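Local coordinates for LYND (Lyngbya aestuarii, PDB 4V1T), which probably catalyses the ATP-dependent cyclodehydration of cysteine residues in a precursor peptide to thiazolines, as a YcaO-family heterocyclase, at residues 497-502 and 713-718; 457-462 and 480-485; 10-15 and 95-100. All coordinates share one frame; numbering follows the deposited sequence.

Contact 1. Residues 497-502 and 713-718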
loop_
_atom_site.group_PDB
_atom_site.type_symbol
_atom_site.label_atom_id
_atom_site.label_comp_id
_atom_site.label_asym_id
_atom_site.label_seq_id
_atom_site.Cartn_x
_atom_site.Cartn_y
_atom_site.Cartn_z
ATOM N N TRP B 497 17.571 -21.067 -27.231
ATOM C CA TRP B 497 18.182 -20.161 -28.188
ATOM C C TRP B 497 19.637 -19.910 -27.833
ATOM O O TRP B 497 19.941 -19.407 -26.754
ATOM C CB TRP B 497 17.415 -18.834 -28.254
ATOM C CG TRP B 497 17.869 -17.958 -29.400
ATOM C CD1 TRP B 497 18.636 -16.841 -29.321
ATOM C CD2 TRP B 497 17.598 -18.163 -30.792
ATOM N NE1 TRP B 497 18.856 -16.329 -30.575
ATOM C CE2 TRP B 497 18.232 -17.127 -31.496
ATOM C CE3 TRP B 497 16.884 -19.127 -31.509
ATOM C CZ2 TRP B 497 18.168 -17.020 -32.886
ATOM C CZ3 TRP B 497 16.823 -19.024 -32.888
ATOM C CH2 TRP B 497 17.465 -17.978 -33.562
ATOM N N SER B 498 20.532 -20.261 -28.753
ATOM C CA SER B 498 21.949 -19.953 -28.608
ATOM C C SER B 498 22.195 -18.548 -29.109
ATOM O O SER B 498 21.976 -18.265 -30.282
ATOM C CB SER B 498 22.817 -20.940 -29.390
ATOM O OG SER B 498 24.192 -20.620 -29.258
ATOM N N LEU B 499 22.645 -17.672 -28.219
ATOM C CA LEU B 499 22.915 -16.284 -28.577
ATOM C C LEU B 499 24.252 -16.151 -29.304
ATOM O O LEU B 499 24.483 -15.179 -30.025
ATOM C CB LEU B 499 22.891 -15.397 -27.325
ATOM C CG LEU B 499 21.492 -15.090 -26.779
ATOM C CD1 LEU B 499 21.553 -14.588 -25.351
ATOM C CD2 LEU B 499 20.784 -14.071 -27.660
ATOM N N THR B 500 25.121 -17.139 -29.127
ATOM C CA THR B 500 26.436 -17.109 -29.748
ATOM C C THR B 500 26.331 -17.503 -31.212
ATOM O O THR B 500 26.903 -16.846 -32.063
ATOM C CB THR B 500 27.424 -18.058 -29.052
ATOM O OG1 THR B 500 27.088 -19.410 -29.373
ATOM C CG2 THR B 500 27.382 -17.874 -27.544
ATOM N N GLU B 501 25.604 -18.582 -31.488
ATOM C CA GLU B 501 25.461 -19.105 -32.848
ATOM C C GLU B 501 24.154 -18.636 -33.497
ATOM O O GLU B 501 23.922 -18.867 -34.681
ATOM C CB GLU B 501 25.540 -20.637 -32.842
ATOM C CG GLU B 501 26.826 -21.188 -32.229
ATOM C CD GLU B 501 26.987 -22.692 -32.404
ATOM O OE1 GLU B 501 26.264 -23.290 -33.229
ATOM O OE2 GLU B 501 27.843 -23.282 -31.714
ATOM N N GLN B 502 23.313 -17.965 -32.717
ATOM C CA GLN B 502 22.033 -17.445 -33.198
ATOM C C GLN B 502 21.207 -18.543 -33.881
ATOM O O GLN B 502 20.803 -18.422 -35.036
ATOM C CB GLN B 502 22.262 -16.248 -34.125
ATOM C CG GLN B 502 21.284 -15.101 -33.895
ATOM C CD GLN B 502 21.543 -14.347 -32.593
ATOM O OE1 GLN B 502 22.689 -14.196 -32.166
ATOM N NE2 GLN B 502 20.476 -13.872 -31.955
ATOM N N LEU B 713 32.978 -20.590 -24.499
ATOM C CA LEU B 713 31.715 -20.932 -23.845
ATOM C C LEU B 713 30.504 -20.434 -24.635
ATOM O O LEU B 713 30.463 -19.284 -25.079
ATOM C CB LEU B 713 31.680 -20.341 -22.435
ATOM C CG LEU B 713 32.774 -20.832 -21.479
ATOM C CD1 LEU B 713 32.754 -20.041 -20.177
ATOM C CD2 LEU B 713 32.619 -22.312 -21.191
ATOM N N GLU B 714 29.521 -21.314 -24.801
ATOM C CA GLU B 714 28.269 -20.978 -25.481
ATOM C C GLU B 714 27.204 -20.561 -24.462
ATOM O O GLU B 714 27.111 -21.140 -23.388
ATOM C CB GLU B 714 27.787 -22.174 -26.304
ATOM C CG GLU B 714 26.506 -21.934 -27.085
ATOM C CD GLU B 714 26.146 -23.113 -27.967
ATOM O OE1 GLU B 714 26.505 -24.256 -27.612
ATOM O OE2 GLU B 714 25.500 -22.895 -29.013
ATOM N N THR B 715 26.396 -19.563 -24.805
ATOM C CA THR B 715 25.345 -19.080 -23.906
ATOM C C THR B 715 23.952 -19.309 -24.496
ATOM O O THR B 715 23.620 -18.765 -25.548
ATOM C CB THR B 715 25.513 -17.579 -23.586
ATOM O OG1 THR B 715 24.831 -16.798 -24.566
ATOM C CG2 THR B 715 26.973 -17.197 -23.540
ATOM N N LEU B 716 23.152 -20.131 -23.823
ATOM C CA LEU B 716 21.806 -20.455 -24.277
ATOM C C LEU B 716 20.760 -19.726 -23.444
ATOM O O LEU B 716 21.047 -19.275 -22.339
ATOM C CB LEU B 716 21.555 -21.964 -24.182
ATOM C CG LEU B 716 22.394 -22.878 -25.077
ATOM C CD1 LEU B 716 22.121 -24.340 -24.748
ATOM C CD2 LEU B 716 22.149 -22.601 -26.553
ATOM N N VAL B 717 19.546 -19.626 -23.982
ATOM C CA VAL B 717 18.428 -19.033 -23.263
ATOM C C VAL B 717 17.146 -19.818 -23.492
ATOM O O VAL B 717 16.820 -20.160 -24.634
ATOM C CB VAL B 717 18.171 -17.583 -23.708
ATOM C CG1 VAL B 717 17.136 -16.940 -22.804
ATOM C CG2 VAL B 717 19.459 -16.777 -23.695
ATOM N N ILE B 718 16.417 -20.086 -22.408
ATOM C CA ILE B 718 15.057 -20.595 -22.511
ATOM C C ILE B 718 14.085 -19.591 -21.893
ATOM O O ILE B 718 14.149 -19.277 -20.705
ATOM C CB ILE B 718 14.904 -22.001 -21.874
ATOM C CG1 ILE B 718 13.435 -22.448 -21.885
ATOM C CG2 ILE B 718 15.485 -22.051 -20.477
ATOM C CD1 ILE B 718 12.838 -22.592 -23.281
#

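Contact 2. Residues 457-462 and 480-485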
loop_
_atom_site.group_PDB
_atom_site.type_symbol
_atom_site.label_atom_id
_atom_site.label_comp_id
_atom_site.label_asym_id
_atom_site.label_seq_id
_atom_site.Cartn_x
_atom_site.Cartn_y
_atom_site.Cartn_z
ATOM N N LEU B 457 25.786 -30.332 -15.911
ATOM C CA LEU B 457 25.851 -30.785 -14.526
ATOM C C LEU B 457 27.279 -30.816 -14.013
ATOM O O LEU B 457 27.575 -30.270 -12.960
ATOM C CB LEU B 457 25.211 -32.167 -14.384
ATOM C CG LEU B 457 23.732 -32.272 -14.777
ATOM C CD1 LEU B 457 23.277 -33.721 -14.750
ATOM C CD2 LEU B 457 22.846 -31.405 -13.885
ATOM N N CYS B 458 28.161 -31.453 -14.767
ATOM C CA CYS B 458 29.574 -31.533 -14.419
ATOM C C CYS B 458 29.814 -32.310 -13.113
ATOM O O CYS B 458 30.624 -31.909 -12.281
ATOM C CB CYS B 458 30.191 -30.124 -14.314
ATOM S SG CYS B 458 30.055 -29.100 -15.802
ATOM N N PHE B 459 29.110 -33.423 -12.934
ATOM C CA PHE B 459 29.417 -34.344 -11.849
ATOM C C PHE B 459 30.618 -35.222 -12.251
ATOM O O PHE B 459 30.808 -35.526 -13.424
ATOM C CB PHE B 459 28.213 -35.230 -11.527
ATOM C CG PHE B 459 27.121 -34.526 -10.781
ATOM C CD1 PHE B 459 27.187 -34.380 -9.404
ATOM C CD2 PHE B 459 26.011 -34.035 -11.448
ATOM C CE1 PHE B 459 26.177 -33.743 -8.704
ATOM C CE2 PHE B 459 24.994 -33.385 -10.753
ATOM C CZ PHE B 459 25.074 -33.241 -9.380
ATOM N N SER B 460 31.432 -35.622 -11.284
ATOM C CA SER B 460 32.582 -36.477 -11.577
ATOM C C SER B 460 32.132 -37.913 -11.837
ATOM O O SER B 460 31.004 -38.286 -11.504
ATOM C CB SER B 460 33.582 -36.460 -10.425
ATOM O OG SER B 460 33.174 -37.342 -9.400
ATOM N N ASP B 461 33.017 -38.711 -12.438
ATOM C CA ASP B 461 32.756 -40.134 -12.626
ATOM C C ASP B 461 32.635 -40.844 -11.284
ATOM O O ASP B 461 31.780 -41.715 -11.116
ATOM C CB ASP B 461 33.862 -40.799 -13.458
ATOM C CG ASP B 461 33.862 -40.343 -14.903
ATOM O OD1 ASP B 461 32.768 -40.101 -15.462
ATOM O OD2 ASP B 461 34.964 -40.228 -15.480
ATOM N N GLY B 462 33.504 -40.484 -10.343
ATOM C CA GLY B 462 33.459 -41.040 -9.001
ATOM C C GLY B 462 32.142 -40.713 -8.313
ATOM O O GLY B 462 31.563 -41.549 -7.626
ATOM N N TRP B 480 22.515 -33.271 -4.559
ATOM C CA TRP B 480 21.985 -34.546 -4.993
ATOM C C TRP B 480 22.601 -34.921 -6.329
ATOM O O TRP B 480 22.580 -34.130 -7.271
ATOM C CB TRP B 480 20.468 -34.481 -5.120
ATOM C CG TRP B 480 19.841 -35.808 -5.438
ATOM C CD1 TRP B 480 19.702 -36.868 -4.591
ATOM C CD2 TRP B 480 19.256 -36.206 -6.682
ATOM N NE1 TRP B 480 19.072 -37.911 -5.235
ATOM C CE2 TRP B 480 18.784 -37.527 -6.520
ATOM C CE3 TRP B 480 19.083 -35.572 -7.922
ATOM C CZ2 TRP B 480 18.151 -38.229 -7.549
ATOM C CZ3 TRP B 480 18.451 -36.271 -8.944
ATOM C CH2 TRP B 480 17.996 -37.590 -8.751
ATOM N N ILE B 481 23.161 -36.128 -6.398
ATOM C CA ILE B 481 23.769 -36.620 -7.628
ATOM C C ILE B 481 22.749 -37.464 -8.368
ATOM O O ILE B 481 22.360 -38.512 -7.869
ATOM C CB ILE B 481 25.024 -37.463 -7.351
ATOM C CG1 ILE B 481 25.965 -36.715 -6.395
ATOM C CG2 ILE B 481 25.741 -37.807 -8.663
ATOM C CD1 ILE B 481 27.064 -37.594 -5.813
ATOM N N PRO B 482 22.320 -37.027 -9.564
ATOM C CA PRO B 482 21.307 -37.821 -10.249
ATOM C C PRO B 482 21.875 -39.089 -10.848
ATOM O O PRO B 482 23.092 -39.253 -10.890
ATOM C CB PRO B 482 20.797 -36.885 -11.352
ATOM C CG PRO B 482 21.802 -35.796 -11.484
ATOM C CD PRO B 482 22.851 -35.958 -10.421
ATOM N N GLN B 483 20.999 -39.985 -11.285
ATOM C CA GLN B 483 21.418 -41.165 -12.027
ATOM C C GLN B 483 22.070 -40.711 -13.330
ATOM O O GLN B 483 21.916 -39.558 -13.743
ATOM C CB GLN B 483 20.228 -42.084 -12.320
ATOM C CG GLN B 483 19.460 -42.549 -11.090
ATOM C CD GLN B 483 18.143 -43.204 -11.443
ATOM O OE1 GLN B 483 17.925 -43.598 -12.583
ATOM N NE2 GLN B 483 17.253 -43.314 -10.466
ATOM N N ARG B 484 22.796 -41.611 -13.983
ATOM C CA ARG B 484 23.447 -41.263 -15.233
ATOM C C ARG B 484 22.435 -41.147 -16.349
ATOM O O ARG B 484 21.369 -41.734 -16.303
ATOM C CB ARG B 484 24.533 -42.282 -15.605
ATOM C CG ARG B 484 25.826 -42.083 -14.831
ATOM C CD ARG B 484 27.010 -42.681 -15.548
ATOM N NE ARG B 484 27.784 -41.668 -16.264
ATOM C CZ ARG B 484 28.968 -41.189 -15.882
ATOM N NH1 ARG B 484 29.565 -41.613 -14.775
ATOM N NH2 ARG B 484 29.568 -40.278 -16.627
ATOM N N PHE B 485 22.782 -40.366 -17.353
ATOM C CA PHE B 485 21.937 -40.201 -18.515
ATOM C C PHE B 485 22.129 -41.339 -19.513
ATOM O O PHE B 485 23.160 -41.414 -20.175
ATOM C CB PHE B 485 22.266 -38.881 -19.179
ATOM C CG PHE B 485 21.493 -38.636 -20.429
ATOM C CD1 PHE B 485 20.145 -38.382 -20.366
ATOM C CD2 PHE B 485 22.117 -38.646 -21.663
ATOM C CE1 PHE B 485 19.426 -38.150 -21.506
ATOM C CE2 PHE B 485 21.402 -38.412 -22.813
ATOM C CZ PHE B 485 20.052 -38.168 -22.737
#

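Contact 3. Residues 10-15 and 95-100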
loop_
_atom_site.group_PDB
_atom_site.type_symbol
_atom_site.label_atom_id
_atom_site.label_comp_id
_atom_site.label_asym_id
_atom_site.label_seq_id
_atom_site.Cartn_x
_atom_site.Cartn_y
_atom_site.Cartn_z
ATOM N N GLN B 10 -32.441 12.878 -9.137
ATOM C CA GLN B 10 -32.175 11.500 -8.762
ATOM C C GLN B 10 -32.173 11.311 -7.258
ATOM O O GLN B 10 -31.554 12.089 -6.542
ATOM C CB GLN B 10 -30.873 10.996 -9.396
ATOM C CG GLN B 10 -29.715 11.978 -9.500
ATOM C CD GLN B 10 -28.876 11.683 -10.730
ATOM O OE1 GLN B 10 -29.404 11.281 -11.772
ATOM N NE2 GLN B 10 -27.569 11.847 -10.616
ATOM N N PRO B 11 -32.889 10.277 -6.784
ATOM C CA PRO B 11 -33.353 10.194 -5.396
ATOM C C PRO B 11 -32.293 9.897 -4.350
ATOM O O PRO B 11 -32.625 9.852 -3.166
ATOM C CB PRO B 11 -34.387 9.070 -5.446
ATOM C CG PRO B 11 -33.949 8.208 -6.562
ATOM C CD PRO B 11 -33.366 9.135 -7.585
ATOM N N HIS B 12 -31.041 9.714 -4.758
ATOM C CA HIS B 12 -29.986 9.472 -3.781
ATOM C C HIS B 12 -29.500 10.804 -3.213
ATOM O O HIS B 12 -28.774 10.838 -2.229
ATOM C CB HIS B 12 -28.840 8.659 -4.393
ATOM C CG HIS B 12 -28.053 9.383 -5.441
ATOM N ND1 HIS B 12 -26.990 10.198 -5.134
ATOM C CD2 HIS B 12 -28.148 9.384 -6.793
ATOM C CE1 HIS B 12 -26.471 10.682 -6.247
ATOM N NE2 HIS B 12 -27.154 10.200 -7.267
ATOM N N PHE B 13 -29.931 11.902 -3.831
ATOM C CA PHE B 13 -29.610 13.235 -3.343
ATOM C C PHE B 13 -30.643 13.742 -2.345
ATOM O O PHE B 13 -31.843 13.628 -2.564
ATOM C CB PHE B 13 -29.514 14.225 -4.501
ATOM C CG PHE B 13 -28.262 14.091 -5.317
ATOM C CD1 PHE B 13 -27.019 14.036 -4.700
ATOM C CD2 PHE B 13 -28.324 14.020 -6.704
ATOM C CE1 PHE B 13 -25.865 13.902 -5.450
ATOM C CE2 PHE B 13 -27.174 13.888 -7.457
ATOM C CZ PHE B 13 -25.943 13.825 -6.830
ATOM N N HIS B 14 -30.161 14.289 -1.241
ATOM C CA HIS B 14 -30.983 15.131 -0.387
ATOM C C HIS B 14 -30.895 16.558 -0.932
ATOM O O HIS B 14 -29.804 17.116 -1.067
ATOM C CB HIS B 14 -30.512 15.065 1.064
ATOM C CG HIS B 14 -31.052 16.160 1.922
ATOM N ND1 HIS B 14 -32.401 16.393 2.072
ATOM C CD2 HIS B 14 -30.424 17.093 2.674
ATOM C CE1 HIS B 14 -32.581 17.424 2.879
ATOM N NE2 HIS B 14 -31.396 17.868 3.258
ATOM N N VAL B 15 -32.045 17.134 -1.259
ATOM C CA VAL B 15 -32.111 18.463 -1.841
ATOM C C VAL B 15 -32.252 19.518 -0.747
ATOM O O VAL B 15 -33.217 19.508 0.013
ATOM C CB VAL B 15 -33.303 18.572 -2.825
ATOM C CG1 VAL B 15 -33.458 20.004 -3.340
ATOM C CG2 VAL B 15 -33.103 17.621 -3.989
ATOM N N PHE B 95 -30.447 3.706 -4.577
ATOM C CA PHE B 95 -29.292 2.835 -4.693
ATOM C C PHE B 95 -28.794 2.791 -6.126
ATOM O O PHE B 95 -27.595 2.870 -6.387
ATOM C CB PHE B 95 -29.622 1.428 -4.199
ATOM C CG PHE B 95 -28.422 0.531 -4.113
ATOM C CD1 PHE B 95 -27.655 0.482 -2.957
ATOM C CD2 PHE B 95 -28.045 -0.234 -5.190
ATOM C CE1 PHE B 95 -26.551 -0.332 -2.889
ATOM C CE2 PHE B 95 -26.923 -1.050 -5.125
ATOM C CZ PHE B 95 -26.184 -1.099 -3.972
ATOM N N TRP B 96 -29.731 2.695 -7.063
ATOM C CA TRP B 96 -29.393 2.567 -8.469
ATOM C C TRP B 96 -29.014 3.890 -9.107
ATOM O O TRP B 96 -28.135 3.936 -9.965
ATOM C CB TRP B 96 -30.546 1.892 -9.217
ATOM C CG TRP B 96 -30.755 0.477 -8.733
ATOM C CD1 TRP B 96 -31.876 -0.036 -8.145
ATOM C CD2 TRP B 96 -29.793 -0.585 -8.747
ATOM N NE1 TRP B 96 -31.675 -1.348 -7.805
ATOM C CE2 TRP B 96 -30.404 -1.712 -8.157
ATOM C CE3 TRP B 96 -28.477 -0.690 -9.197
ATOM C CZ2 TRP B 96 -29.750 -2.934 -8.020
ATOM C CZ3 TRP B 96 -27.822 -1.899 -9.057
ATOM C CH2 TRP B 96 -28.459 -3.008 -8.472
ATOM N N SER B 97 -29.656 4.973 -8.683
ATOM C CA SER B 97 -29.327 6.290 -9.225
ATOM C C SER B 97 -27.942 6.697 -8.759
ATOM O O SER B 97 -27.240 7.405 -9.462
ATOM C CB SER B 97 -30.355 7.355 -8.820
ATOM O OG SER B 97 -30.519 7.444 -7.416
ATOM N N GLU B 98 -27.553 6.240 -7.573
ATOM C CA GLU B 98 -26.235 6.543 -7.035
ATOM C C GLU B 98 -25.141 5.835 -7.834
ATOM O O GLU B 98 -24.005 6.299 -7.897
ATOM C CB GLU B 98 -26.153 6.142 -5.565
ATOM C CG GLU B 98 -25.026 6.826 -4.820
ATOM C CD GLU B 98 -24.993 6.435 -3.368
ATOM O OE1 GLU B 98 -24.536 5.312 -3.090
ATOM O OE2 GLU B 98 -25.430 7.233 -2.514
ATOM N N LEU B 99 -25.495 4.716 -8.450
ATOM C CA LEU B 99 -24.578 4.008 -9.337
ATOM C C LEU B 99 -24.633 4.568 -10.757
ATOM O O LEU B 99 -23.993 4.049 -11.658
ATOM C CB LEU B 99 -24.909 2.515 -9.342
ATOM C CG LEU B 99 -24.520 1.776 -8.059
ATOM C CD1 LEU B 99 -25.157 0.394 -8.028
ATOM C CD2 LEU B 99 -23.009 1.680 -7.942
ATOM N N GLY B 100 -25.414 5.625 -10.941
ATOM C CA GLY B 100 -25.529 6.289 -12.228
ATOM C C GLY B 100 -26.526 5.620 -13.159
ATOM O O GLY B 100 -26.452 5.808 -14.364
HETATM O O HOH W 1 -24.225 9.799 -3.240
#

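Contact 1. Residues 497-502 and 713-718
Trp-497 and Val-717 form an antiparallel hydrogen-bonded pair: Trp-497 N donates to Val-717 O at 2.9 Å, and Val-717 N donates in return to Trp-497 O at 2.8 Å. Ser-498 and Leu-716 follow as a non-hydrogen-bonded pair. Beyond them Leu-499 N bonds to Thr-715 O at 3.0 Å, carrying the pairing past the end of strand 491-498. The result is an antiparallel junction with strand 716-719 in the antiparallel sheet of the YcaO region, where the side chain of Val-717 lies about 13 Å from the bound ADP.

Side-chain hydrogen bonds converge on Ser-498 OG. A chi1 of 179° puts this hydroxyl beside its own carbonyl carbon, within bonding distance of Glu-714; it donates to Glu-714 OE2 at 2.6 Å, meeting the anti side of the carboxylate slightly out of its plane. Ser-498 OG in turn accepts from Thr-500 OG1 at 3.1 Å and, weakly, from Glu-501 N. A serine suits this spot because its short hydroxyl can donate and accept at once.

Among the apolar contacts, Leu-499 CD1 presses against Val-717 CG2 at 3.5 Å, a tight fit, with Val-705 of helix 697-710 packed against Leu-499. On the sheet face that carries Ser-498, Leu-716 CD2 sits closely against the serine's CB.

Two like charges also approach, Glu-501 OE2 and Glu-714 OE2 being 3.6 Å apart with nearly parallel carboxylates. Lys-505 makes long, weak ion pairs with both. Their mutual repulsion could raise the proton affinity of one glutamate, while the lysine and the serine hydroxyl would tend to stabilise the charge on Glu-714.

Contact 2. Residues 457-462 and 480-485
Leu-457 CD1 runs alongside Pro-482 CG at 4.1 Å, the two side chains pointing opposite ways. The chain then leaves helix 454-457 through Cys-458, whose positive phi ends the helix. Phe-459 carries most of the contact. With CG anti to its carbonyl carbon (chi1 -75°), the ring reaches in among three residues. Ile-481 CG2 lies over one face in a CH-pi contact, 4.2 Å from the centroid of the Phe-459 ring. Pro-482 CD approaches Phe-459 CE2 obliquely at 3.4 Å, and Trp-480 O comes similarly close to Phe-459 CZ. A phenylalanine suits this place because its flat ring offers a broad apolar surface to the branched isoleucine and the rigid proline together.

Ser-460 is the N-cap of helix 461-465: its OG bonds to Gln-463 N and also to Glu-765 OE2. At exposed Asp-461 the chemistry turns ionic. Arg-484 NH2 donates a weak hydrogen bond to Asp-461 OD1 at 3.4 Å, part of a salt bridge in which the carboxylate oxygen meets the guanidinium at its edge. The bend at chi3 of Arg-484 (100°) brings the charged end round to Asp-461.

Within the YcaO region the contact thus joins the loop before strand 491-498 to the ends of two short helices. Helix 467-473 borders 480-485, where Leu-470 packs on Ile-481 and Arg-467 NE bonds to its carbonyl oxygen; Tyr-464 of helix 461-465 touches both Leu-457 and Ile-481.

Contact 3. Residues 10-15 and 95-100
Ser-97 OG, hydrogen-bonded within its own helix to Ala-93 O and Ala-94 O, also lies against two residues of the turn at 10-13. His-12 CD2 is 3.1 Å from this oxygen, which sits at the edge of the imidazole near its plane, and Pro-11 CD is 3.3 Å away. A small side chain that turns its hydroxyl back onto the helix suits so close an approach.

The His-12 ring lies over the last turn of helix 90-98, carried across Glu-98 by a chi1 of 68°. Glu-98 CA makes a CH-pi contact over one ring face, 3.7 Å from the centroid of the His-12 ring. The turn itself is a type I beta turn from Gln-10 to Phe-13, closed by Phe-13 N to Gln-10 O at 3.2 Å. It leads into strand 14-18 of the N-terminal winged helix-turn-helix domain. The helix ends in a Schellman motif at Gly-100, whose positive phi a glycine adopts readily.

A water accepts a weak bond from His-12 ND1 and donates to Glu-98 OE2 at 2.9 Å. With an alanine in place of this histidine, the space beside Ser-97 and Glu-98 would probably be left as a gap and the water would lose its imidazole partner. The other carboxylate oxygen, Glu-98 OE1, bonds to the hydroxyls of Ser-188 and Ser-296 of the second subunit, while Pro-11 O bonds to Arg-246 of that same subunit.

Contacts 1 and 2 both belong to the YcaO region, their centres about 24 Å apart, and strand 491-498, which contact 1 joins to strand 716-719, is the next regular element in the chain after contact 2. Contact 1 is largely buried and depends on backbone pairing and a gripped serine hydroxyl; contact 2, partly buried, joins loop and helix ends through one phenylalanine ring set among aliphatic side chains, with a weak salt bridge at its exposed end. Contact 3 lies on the opposite side of the chain's centre, its centre about 63 Å from that of contact 1. Buried with the second subunit alongside, it has no direct hydrogen bond between its segments, relying instead on histidine packing, with a water weakly bonded to the ring.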